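Local coordinates for hemin degrading factor (Pseudomonas aeruginosa, PDB 4IMH), which binds heme in the cytoplasm and probably carries it onward for breakdown, at residues Gly271-Leu276 against Val285-Phe290; Gly68-Ile73 against Arg158-Leu163; Leu44-Val49 against Gln172-Ala177. All coordinates share one frame; numbering follows the deposited sequence.

Contact 1 of 3, residues Gly271-Leu276 against Val285-Phe290; sequences GPVCNL and VLDPEF
With CG anti to its carbonyl carbon (chi1 -67°), Asp287 swings its carboxylate across to the backbone of Cys274 and Asn275, while Asn275, turned the same way about its first bond (chi1 -53°), brings its ND2 to Asp287 OD1. The two carboxylate oxygens divide the work. Asp287 OD2 takes the N-H of Cys274 at 2.8 Å, and Asp287 OD1 takes that of Asn275 at 2.7 Å, each through its syn lone pair. The third bond, from Asn275 ND2, is weak and comes in with the amide plane almost perpendicular to the carboxylate. Water 1 donates to Asp287 OD2 and to Pro272 O, so each carboxylate oxygen meets two donors, one of them weak, which should limit the rotation of the group. Next to it, Leu286 N gives a 2.7 Å bond to Asn275 O, just ahead of the antiparallel, non-hydrogen-bonded pair Leu276-Val285. Beneath the polar layer, Val273 CG1 rests 3.9 Å from Val285 CG1 and meets the edge of the Phe290 ring at CE2. The loop leads from strand 265-271 into the edge strand 276-279: Leu276 packs on helix 241-252, Val285 on strand 290-295, and Phe290 stacks on His269 and reaches strand 82-87.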
# COMPACT_ATOMS: atom_id res chain seq x y z
N GLY A 271 14.52 3.91 -6.14
CA GLY A 271 15.20 4.42 -7.31
C GLY A 271 14.80 5.85 -7.60
O GLY A 271 14.03 6.45 -6.85
N PRO A 272 15.35 6.42 -8.69
CA PRO A 272 14.96 7.77 -9.09
C PRO A 272 13.51 7.82 -9.56
O PRO A 272 12.87 6.78 -9.80
CB PRO A 272 15.92 8.09 -10.24
CG PRO A 272 16.20 6.75 -10.85
CD PRO A 272 16.17 5.75 -9.72
N VAL A 273 12.96 9.01 -9.61
CA VAL A 273 11.68 9.24 -10.27
C VAL A 273 12.01 10.24 -11.36
O VAL A 273 12.93 11.03 -11.21
CB VAL A 273 10.61 9.79 -9.33
CG1 VAL A 273 10.14 8.73 -8.39
CG2 VAL A 273 11.14 11.05 -8.55
N CYS A 274 11.29 10.18 -12.48
CA CYS A 274 11.67 10.97 -13.64
C CYS A 274 10.53 11.84 -14.15
O CYS A 274 10.67 13.05 -14.19
CB CYS A 274 12.16 10.04 -14.76
SG CYS A 274 13.67 9.13 -14.33
N ASN A 275 9.42 11.22 -14.53
CA ASN A 275 8.33 11.93 -15.20
C ASN A 275 7.16 12.20 -14.27
O ASN A 275 6.49 11.28 -13.79
CB ASN A 275 7.91 11.16 -16.44
CG ASN A 275 9.09 10.85 -17.36
OD1 ASN A 275 9.69 11.75 -17.94
ND2 ASN A 275 9.44 9.56 -17.47
N LEU A 276 6.97 13.48 -13.96
CA LEU A 276 5.95 13.94 -13.02
C LEU A 276 4.85 14.71 -13.73
O LEU A 276 5.10 15.42 -14.69
CB LEU A 276 6.59 14.83 -11.97
CG LEU A 276 7.84 14.26 -11.32
CD1 LEU A 276 8.39 15.29 -10.36
CD2 LEU A 276 7.53 12.98 -10.62
N VAL A 285 3.53 10.24 -10.58
CA VAL A 285 4.78 9.78 -11.16
C VAL A 285 4.41 8.84 -12.32
O VAL A 285 3.60 7.91 -12.14
CB VAL A 285 5.68 9.05 -10.11
CG1 VAL A 285 7.01 8.68 -10.73
CG2 VAL A 285 5.84 9.90 -8.90
N LEU A 286 4.94 9.11 -13.51
CA LEU A 286 4.58 8.34 -14.70
C LEU A 286 5.82 7.77 -15.38
O LEU A 286 6.13 8.14 -16.51
CB LEU A 286 3.79 9.21 -15.67
CG LEU A 286 2.48 9.75 -15.07
CD1 LEU A 286 1.89 10.82 -16.02
CD2 LEU A 286 1.50 8.60 -14.78
N ASP A 287 6.51 6.86 -14.71
CA ASP A 287 7.72 6.28 -15.26
C ASP A 287 7.47 4.87 -15.81
O ASP A 287 6.46 4.20 -15.48
CB ASP A 287 8.81 6.25 -14.19
CG ASP A 287 9.29 7.63 -13.80
OD1 ASP A 287 9.03 8.58 -14.56
OD2 ASP A 287 9.94 7.79 -12.73
N PRO A 288 8.40 4.38 -16.63
CA PRO A 288 8.15 3.12 -17.33
C PRO A 288 7.88 1.94 -16.38
O PRO A 288 7.05 1.10 -16.72
CB PRO A 288 9.44 2.93 -18.14
CG PRO A 288 9.91 4.33 -18.38
CD PRO A 288 9.60 5.07 -17.13
N GLU A 289 8.52 1.89 -15.20
CA GLU A 289 8.36 0.73 -14.29
C GLU A 289 7.55 1.01 -13.02
O GLU A 289 7.26 0.10 -12.24
CB GLU A 289 9.74 0.18 -13.89
CG GLU A 289 10.46 -0.55 -15.06
CD GLU A 289 9.80 -1.90 -15.44
OE1 GLU A 289 9.94 -2.91 -14.69
OE2 GLU A 289 9.13 -1.93 -16.51
N PHE A 290 7.18 2.27 -12.82
CA PHE A 290 6.59 2.76 -11.59
C PHE A 290 5.59 3.87 -11.92
O PHE A 290 5.94 4.84 -12.61
CB PHE A 290 7.70 3.31 -10.67
CG PHE A 290 7.22 3.97 -9.38
CD1 PHE A 290 6.26 3.38 -8.59
CD2 PHE A 290 7.80 5.16 -8.94
CE1 PHE A 290 5.83 3.96 -7.38
CE2 PHE A 290 7.38 5.77 -7.74
CZ PHE A 290 6.40 5.16 -6.94
O HOH W 1 10.83 5.63 -11.45

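Contact 2 of 3, residues Gly68-Ile73 against Arg158-Leu163; sequences GELGPI and RAWEPL
Ala159 sets its methyl against the short 3-10 turn of residues 68-70, and this is where the two segments pack most closely. Ala159 CB lies 3.6 Å from Glu69 O and 4.1 Å from Glu69 CB. Leu70 comes in beside it: with CG anti to the carbonyl carbon (chi1 -62°) and the chain extended beyond, the side chain carries CD2 to 4.1 Å from Ala159 CB. Leu70 CD2 also lies at the edge of the indole, near its plane, 4.5 Å from Trp160 CE3. Leu70 and Trp160 both continue onto Leu151 of strand 145-151, and Arg134 makes a cation-pi contact with the indole. The contact therefore joins the turn between helix 60-67 and strand 72-78 to the start of helix 160-167, within the N-terminal HemS/ChuX unit, whose strands 72-78 and 145-151 are antiparallel neighbours in one sheet. Around the carboxylate of Glu69 the fit is looser and wetter. The group only brushes Leu163, with Glu69 OE1 4.4 Å from Leu163 CD1. Water 2 links the two segments here, donating to Glu69 OE1 at 2.9 Å and to Ala159 O at 2.8 Å. Ala159 O also accepts the first-turn helical bond from Leu163 N, while Glu69 OE1 forms a salt bridge with Arg166, further along the same helix.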
# COMPACT_ATOMS: atom_id res chain seq x y z
N GLY A 68 5.29 -16.04 -8.97
CA GLY A 68 6.58 -15.95 -9.63
C GLY A 68 6.65 -16.56 -11.02
O GLY A 68 7.51 -16.18 -11.84
N GLU A 69 5.79 -17.56 -11.27
CA GLU A 69 5.77 -18.27 -12.53
C GLU A 69 5.20 -17.40 -13.65
O GLU A 69 5.39 -17.69 -14.81
CB GLU A 69 4.95 -19.56 -12.40
CG GLU A 69 5.57 -20.60 -11.44
CD GLU A 69 4.53 -21.41 -10.66
OE1 GLU A 69 3.31 -21.22 -10.88
OE2 GLU A 69 4.95 -22.21 -9.79
N LEU A 70 4.49 -16.34 -13.27
CA LEU A 70 3.85 -15.45 -14.23
C LEU A 70 4.81 -14.50 -14.96
O LEU A 70 4.42 -13.81 -15.91
CB LEU A 70 2.79 -14.63 -13.52
CG LEU A 70 1.63 -15.39 -12.89
CD1 LEU A 70 0.74 -14.48 -12.16
CD2 LEU A 70 0.86 -16.08 -14.00
N GLY A 71 6.07 -14.46 -14.54
CA GLY A 71 7.04 -13.55 -15.12
C GLY A 71 6.67 -12.11 -14.74
O GLY A 71 5.98 -11.90 -13.74
N PRO A 72 7.11 -11.11 -15.54
CA PRO A 72 6.83 -9.71 -15.16
C PRO A 72 5.33 -9.40 -15.06
O PRO A 72 4.55 -9.77 -15.95
CB PRO A 72 7.48 -8.90 -16.28
CG PRO A 72 8.57 -9.80 -16.81
CD PRO A 72 7.98 -11.19 -16.73
N ILE A 73 4.96 -8.77 -13.96
CA ILE A 73 3.58 -8.38 -13.67
C ILE A 73 3.56 -6.92 -13.24
O ILE A 73 4.59 -6.24 -13.25
CB ILE A 73 2.93 -9.31 -12.59
CG1 ILE A 73 3.83 -9.54 -11.36
CG2 ILE A 73 2.63 -10.71 -13.19
CD1 ILE A 73 4.00 -8.32 -10.43
N ARG A 158 1.00 -18.75 -20.13
CA ARG A 158 0.95 -20.21 -20.06
C ARG A 158 0.80 -20.71 -18.63
O ARG A 158 0.27 -21.77 -18.39
CB ARG A 158 2.20 -20.82 -20.68
CG ARG A 158 2.28 -20.64 -22.17
CD ARG A 158 3.58 -21.21 -22.75
NE ARG A 158 4.68 -20.23 -22.71
CZ ARG A 158 5.07 -19.47 -23.74
NH1 ARG A 158 4.47 -19.57 -24.92
NH2 ARG A 158 6.08 -18.62 -23.59
N ALA A 159 1.24 -19.90 -17.67
CA ALA A 159 1.27 -20.31 -16.27
C ALA A 159 -0.03 -20.04 -15.55
O ALA A 159 -0.26 -20.53 -14.45
CB ALA A 159 2.39 -19.60 -15.56
N TRP A 160 -0.88 -19.27 -16.21
CA TRP A 160 -2.11 -18.79 -15.62
C TRP A 160 -3.09 -19.92 -15.31
O TRP A 160 -3.48 -20.12 -14.15
CB TRP A 160 -2.75 -17.75 -16.54
CG TRP A 160 -4.09 -17.28 -16.08
CD1 TRP A 160 -5.29 -17.68 -16.55
CD2 TRP A 160 -4.37 -16.36 -15.02
NE1 TRP A 160 -6.31 -17.06 -15.86
CE2 TRP A 160 -5.77 -16.24 -14.92
CE3 TRP A 160 -3.57 -15.61 -14.14
CZ2 TRP A 160 -6.39 -15.40 -13.98
CZ3 TRP A 160 -4.19 -14.78 -13.22
CH2 TRP A 160 -5.58 -14.67 -13.16
N GLU A 161 -3.50 -20.66 -16.33
CA GLU A 161 -4.49 -21.72 -16.11
C GLU A 161 -4.02 -22.76 -15.10
O GLU A 161 -4.75 -23.03 -14.17
CB GLU A 161 -4.88 -22.40 -17.42
CG GLU A 161 -5.69 -21.49 -18.35
CD GLU A 161 -7.03 -21.05 -17.77
OE1 GLU A 161 -7.46 -21.60 -16.72
OE2 GLU A 161 -7.66 -20.16 -18.37
N PRO A 162 -2.78 -23.27 -15.23
CA PRO A 162 -2.36 -24.23 -14.21
C PRO A 162 -2.30 -23.64 -12.80
O PRO A 162 -2.58 -24.36 -11.84
CB PRO A 162 -0.97 -24.68 -14.69
CG PRO A 162 -0.96 -24.42 -16.12
CD PRO A 162 -1.81 -23.19 -16.33
N LEU A 163 -1.95 -22.36 -12.67
CA LEU A 163 -1.93 -21.75 -11.37
C LEU A 163 -3.33 -21.72 -10.77
O LEU A 163 -3.52 -22.07 -9.60
CB LEU A 163 -1.39 -20.32 -11.45
CG LEU A 163 -1.39 -19.57 -10.13
CD1 LEU A 163 -0.17 -18.68 -10.13
CD2 LEU A 163 -2.62 -18.74 -9.95
O HOH W 2 1.69 -22.14 -13.14

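Contact 3 of 3, residues Leu44-Val49 against Gln172-Ala177; sequences LVASRV and QDAVLA
The C-terminal end of helix 41-46 and the type I beta turn that follows it, Ala46 to Val49, receive the chain as it runs from helix 160-167 toward helix 195-204. Ala46 and Val49, the two ends of the turn, meet Ala174 of the 172-177 loop. The methyl of Ala46 lies near the Ala174 carbonyl, with Ala46 CB 3.4 Å from Ala174 O, and also sits 4.3 Å from Leu176 CB. The methyl of Ala174 points back into the turn toward Ala46 O and Val49 CB. Those last approaches are modelled very short, but Ala174 follows a cis peptide and is poorly ordered, like Asp173 and Val175, so their tightness is doubtful and every distance to Ala174 should be read with caution. Val49 spreads its two branches over different partners: CG1, anti to the backbone N (chi1 171°), goes to Gln172, 3.6 Å from OE1 and 3.9 Å from CB, whereas Val49 CG2 lies 3.9 Å from the uncertain Ala174 CB. The Val49 and Gln172 side chains cross at about a right angle. Helix 41-46 and its turn lie on the part of the sheet built by the first HemS/ChuX region: Val45 and Val49 pack on Phe122 of strand 118-128, and Leu176 reaches Ala120 of the same strand. At the end of the helix, Ser47 OG donates a 2.6 Å bond back to Leu44 O, in the carbonyl plane, and Val49 N closes the turn on Ala46 O. The amide of Gln172 is held at both ends, OE1 by the backbone N-H of Arg55 on the edge strand 53-56 and NE2 by Ala169 O.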
# COMPACT_ATOMS: atom_id res chain seq x y z
N LEU A 44 -18.22 -7.33 -4.06
CA LEU A 44 -18.49 -6.99 -5.45
C LEU A 44 -17.74 -7.97 -6.34
O LEU A 44 -18.32 -8.57 -7.26
CB LEU A 44 -18.11 -5.56 -5.76
CG LEU A 44 -18.58 -5.05 -7.13
CD1 LEU A 44 -20.10 -5.17 -7.28
CD2 LEU A 44 -18.14 -3.60 -7.35
N VAL A 45 -16.46 -8.19 -6.04
CA VAL A 45 -15.69 -9.19 -6.77
C VAL A 45 -16.24 -10.63 -6.61
O VAL A 45 -16.26 -11.38 -7.59
CB VAL A 45 -14.23 -9.17 -6.39
CG1 VAL A 45 -13.47 -10.29 -7.04
CG2 VAL A 45 -13.64 -7.90 -6.81
N ALA A 46 -16.69 -11.00 -5.42
CA ALA A 46 -17.27 -12.31 -5.24
C ALA A 46 -18.48 -12.50 -6.17
O ALA A 46 -18.75 -13.62 -6.58
CB ALA A 46 -17.70 -12.51 -3.83
N SER A 47 -19.18 -11.41 -6.52
CA SER A 47 -20.39 -11.53 -7.39
C SER A 47 -20.01 -11.92 -8.84
O SER A 47 -20.87 -12.20 -9.65
CB SER A 47 -21.20 -10.21 -7.42
OG SER A 47 -20.61 -9.22 -8.28
N ARG A 48 -18.71 -11.85 -9.15
CA ARG A 48 -18.17 -12.22 -10.47
C ARG A 48 -17.86 -13.72 -10.60
O ARG A 48 -17.56 -14.21 -11.70
CB ARG A 48 -16.88 -11.44 -10.77
CG ARG A 48 -17.02 -9.93 -10.69
CD ARG A 48 -15.69 -9.25 -10.95
NE ARG A 48 -15.30 -9.26 -12.35
CZ ARG A 48 -14.49 -8.38 -12.91
NH1 ARG A 48 -13.94 -7.44 -12.18
NH2 ARG A 48 -14.21 -8.46 -14.21
N VAL A 49 -17.86 -14.44 -9.49
CA VAL A 49 -17.50 -15.85 -9.52
C VAL A 49 -18.53 -16.64 -10.35
O VAL A 49 -19.73 -16.47 -10.22
CB VAL A 49 -17.38 -16.40 -8.09
CG1 VAL A 49 -17.23 -17.92 -8.08
CG2 VAL A 49 -16.22 -15.71 -7.35
N GLN A 172 -16.83 -22.48 -4.66
CA GLN A 172 -16.91 -21.25 -5.45
C GLN A 172 -18.20 -20.52 -5.04
O GLN A 172 -19.14 -20.44 -5.84
CB GLN A 172 -16.96 -21.59 -6.94
CG GLN A 172 -15.71 -22.28 -7.50
CD GLN A 172 -14.50 -21.34 -7.49
OE1 GLN A 172 -14.55 -20.25 -8.04
NE2 GLN A 172 -13.43 -21.76 -6.85
N ASP A 173 -18.22 -19.92 -3.86
CA ASP A 173 -19.48 -19.74 -3.10
C ASP A 173 -20.69 -19.19 -3.84
O ASP A 173 -21.62 -19.96 -4.12
CB ASP A 173 -19.21 -18.84 -1.89
CG ASP A 173 -18.87 -19.61 -0.66
OD1 ASP A 173 -18.28 -20.70 -0.79
OD2 ASP A 173 -19.19 -19.12 0.44
N ALA A 174 -20.72 -17.90 -4.20
CA ALA A 174 -19.57 -16.99 -4.20
C ALA A 174 -19.47 -16.02 -3.00
O ALA A 174 -18.36 -15.64 -2.61
CB ALA A 174 -19.59 -16.20 -5.46
N VAL A 175 -20.63 -15.62 -2.45
CA VAL A 175 -20.72 -14.75 -1.26
C VAL A 175 -19.54 -14.86 -0.28
O VAL A 175 -19.11 -15.96 0.12
CB VAL A 175 -22.02 -15.03 -0.46
CG1 VAL A 175 -23.26 -14.69 -1.29
CG2 VAL A 175 -22.07 -16.47 0.04
N LEU A 176 -19.03 -13.69 0.10
CA LEU A 176 -17.85 -13.53 0.96
C LEU A 176 -18.14 -13.36 2.46
O LEU A 176 -18.98 -12.55 2.84
CB LEU A 176 -17.06 -12.33 0.45
CG LEU A 176 -15.70 -12.04 1.06
CD1 LEU A 176 -14.79 -13.22 0.85
CD2 LEU A 176 -15.18 -10.78 0.40
N ALA A 177 -17.45 -14.13 3.30
CA ALA A 177 -17.58 -14.04 4.76
C ALA A 177 -16.72 -12.95 5.44
O ALA A 177 -15.50 -13.03 5.42
CB ALA A 177 -17.25 -15.37 5.38

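Overall arrangement
Contacts 1 and 2 lie on one nine-stranded antiparallel sheet to which both HemS/ChuX halves contribute, strand 82-87 of the first pairing with 290-295 of the second. Their centres are 26 Å apart, but their nearest atoms come within about 6 Å without touching. Contact 3 is at the far end of that sheet, by the edge strand 53-56; its centre is 23 Å from that of contact 2 and 36 Å from that of contact 1. Along the chain, contact 2 is nested inside the loop closed by contact 3, and contact 1 follows both. All three are away from the heme-binding residues, which include the axial ligand His209; no heme is bound in this model.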